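Local atomic coordinates of ferric-siderophore receptor protein (Streptomyces coelicolor, PDB entry 2X4L), a protein that probably binds ferric siderophores outside the cell and delivers them for uptake. Residues V44-V49 and A110-I115. Residues are numbered along the deposited sequence; the frame is centred on the assembly and turned at random.
Sequences VPANIV and APEVLI
With CG turned anti to its carbonyl carbon (chi1 -73°) and the chain extended beyond it, Glu112 carries its carboxylate across to the loop at Ala46 and Asn47. There OE1 accepts two backbone N-H groups from opposite faces of the carboxylate plane: Ala46 N at 2.7 Å, nearly in line with the C-O bond, and Asn47 N on the anti side, tilted out of the plane. Asn47, its CG likewise placed beside its own backbone N, reaches back across the contact with ND2, 2.9 Å to Ala110 O, its amide stacked on the Glu112 carboxylate, the planes 27° apart; the acceptor lies in the amide plane, but the donor stands above the carbonyl plane. Lys66 NZ hydrogen-bonds the other end of this amide, OD1. Backbone Glu112 N closes on Asn47 O at 2.8 Å. Replacing Glu112 by an alanine would probably leave the N-H groups of Ala46 and Asn47 without their shared acceptor and this loop less firmly held. Beyond it the chains run as neighbouring parallel strands, 48-51 and 113-118, in the five-stranded sheet of one lobe of this binding-protein fold. Val49 N donates to Val113 O at 3.0 Å, and Ile115 N to Val49 O. On one face Val113 CG1 touches both Pro45 CG, 3.7 Å away, and Ile48 CG1, with Trp29 also against Pro45 and Val113. On the other, Val49 CG2 lies alongside Pro111 CB, and Tyr106 of helix 103-108 packs on both residues.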
loop_
_atom_site.group_PDB
_atom_site.type_symbol
_atom_site.label_atom_id
_atom_site.label_comp_id
_atom_site.label_asym_id
_atom_site.label_seq_id
_atom_site.Cartn_x
_atom_site.Cartn_y
_atom_site.Cartn_z
ATOM N N VAL A 44 -24.572 10.869 -6.604
ATOM C CA VAL A 44 -23.279 10.202 -6.571
ATOM C C VAL A 44 -22.227 11.233 -6.947
ATOM O O VAL A 44 -22.362 11.914 -7.977
ATOM C CB VAL A 44 -23.229 8.995 -7.571
ATOM C CG1 VAL A 44 -21.862 8.362 -7.591
ATOM C CG2 VAL A 44 -24.270 7.930 -7.152
ATOM N N PRO A 45 -21.153 11.372 -6.144
ATOM C CA PRO A 45 -20.159 12.464 -6.498
ATOM C C PRO A 45 -19.487 12.218 -7.832
ATOM O O PRO A 45 -18.987 11.118 -8.082
ATOM C CB PRO A 45 -19.155 12.441 -5.357
ATOM C CG PRO A 45 -19.381 11.148 -4.583
ATOM C CD PRO A 45 -20.830 10.657 -4.900
ATOM N N ALA A 46 -19.499 13.233 -8.659
ATOM C CA ALA A 46 -18.894 13.260 -9.934
ATOM C C ALA A 46 -17.454 13.748 -9.766
ATOM O O ALA A 46 -16.605 13.398 -10.599
ATOM C CB ALA A 46 -19.657 14.256 -10.773
ATOM N N ASN A 47 -17.188 14.600 -8.746
ATOM C CA ASN A 47 -15.807 15.236 -8.616
ATOM C C ASN A 47 -15.125 14.701 -7.397
ATOM O O ASN A 47 -15.215 15.276 -6.299
ATOM C CB ASN A 47 -15.945 16.756 -8.489
ATOM C CG ASN A 47 -16.547 17.422 -9.723
ATOM O OD1 ASN A 47 -16.722 16.808 -10.777
ATOM N ND2 ASN A 47 -16.902 18.647 -9.581
ATOM N N ILE A 48 -14.427 13.580 -7.562
ATOM C CA ILE A 48 -13.796 12.878 -6.501
ATOM C C ILE A 48 -12.321 13.314 -6.459
ATOM O O ILE A 48 -11.674 13.443 -7.525
ATOM C CB ILE A 48 -13.857 11.334 -6.802
ATOM C CG1 ILE A 48 -15.323 10.878 -6.839
ATOM C CG2 ILE A 48 -13.037 10.563 -5.729
ATOM C CD1 ILE A 48 -15.412 9.446 -7.373
ATOM N N VAL A 49 -11.820 13.544 -5.265
ATOM C CA VAL A 49 -10.378 13.713 -5.079
ATOM C C VAL A 49 -9.878 12.643 -4.170
ATOM O O VAL A 49 -10.537 12.335 -3.181
ATOM C CB VAL A 49 -10.094 15.131 -4.525
ATOM C CG1 VAL A 49 -8.645 15.312 -4.075
ATOM C CG2 VAL A 49 -10.507 16.222 -5.561
ATOM N N ALA A 110 -13.890 21.907 -7.589
ATOM C CA ALA A 110 -15.254 21.739 -7.102
ATOM C C ALA A 110 -15.493 20.361 -6.474
ATOM O O ALA A 110 -16.339 19.573 -6.863
ATOM C CB ALA A 110 -16.239 22.026 -8.274
ATOM N N PRO A 111 -14.652 19.997 -5.506
ATOM C CA PRO A 111 -14.638 18.642 -4.998
ATOM C C PRO A 111 -15.923 18.282 -4.278
ATOM O O PRO A 111 -16.509 19.113 -3.538
ATOM C CB PRO A 111 -13.448 18.620 -4.000
ATOM C CG PRO A 111 -13.368 20.043 -3.542
ATOM C CD PRO A 111 -13.728 20.863 -4.752
ATOM N N GLU A 112 -16.366 17.050 -4.461
ATOM C CA GLU A 112 -17.604 16.525 -3.822
ATOM C C GLU A 112 -17.298 15.509 -2.714
ATOM O O GLU A 112 -18.073 15.315 -1.798
ATOM C CB GLU A 112 -18.586 15.966 -4.859
ATOM C CG GLU A 112 -19.247 17.118 -5.656
ATOM C CD GLU A 112 -19.848 16.679 -6.923
ATOM O OE1 GLU A 112 -19.414 15.762 -7.612
ATOM O OE2 GLU A 112 -20.798 17.410 -7.315
ATOM N N VAL A 113 -16.149 14.845 -2.789
ATOM C CA VAL A 113 -15.714 13.938 -1.702
ATOM C C VAL A 113 -14.217 13.793 -1.883
ATOM O O VAL A 113 -13.682 13.772 -2.988
ATOM C CB VAL A 113 -16.482 12.534 -1.788
ATOM C CG1 VAL A 113 -16.065 11.749 -3.076
ATOM C CG2 VAL A 113 -16.289 11.703 -0.507
ATOM N N LEU A 114 -13.543 13.673 -0.754
ATOM C CA LEU A 114 -12.093 13.308 -0.672
ATOM C C LEU A 114 -12.000 11.905 -0.074
ATOM O O LEU A 114 -12.668 11.553 0.910
ATOM C CB LEU A 114 -11.411 14.330 0.248
ATOM C CG LEU A 114 -9.920 14.067 0.389
ATOM C CD1 LEU A 114 -9.113 15.385 0.499
ATOM C CD2 LEU A 114 -9.617 13.191 1.634
ATOM N N ILE A 115 -11.152 11.082 -0.682
ATOM C CA ILE A 115 -11.077 9.645 -0.265
ATOM C C ILE A 115 -9.589 9.312 -0.027
ATOM O O ILE A 115 -8.765 9.548 -0.934
ATOM C CB ILE A 115 -11.664 8.723 -1.358
ATOM C CG1 ILE A 115 -13.043 9.251 -1.843
ATOM C CG2 ILE A 115 -11.716 7.229 -0.807
ATOM C CD1 ILE A 115 -13.694 8.258 -2.865
#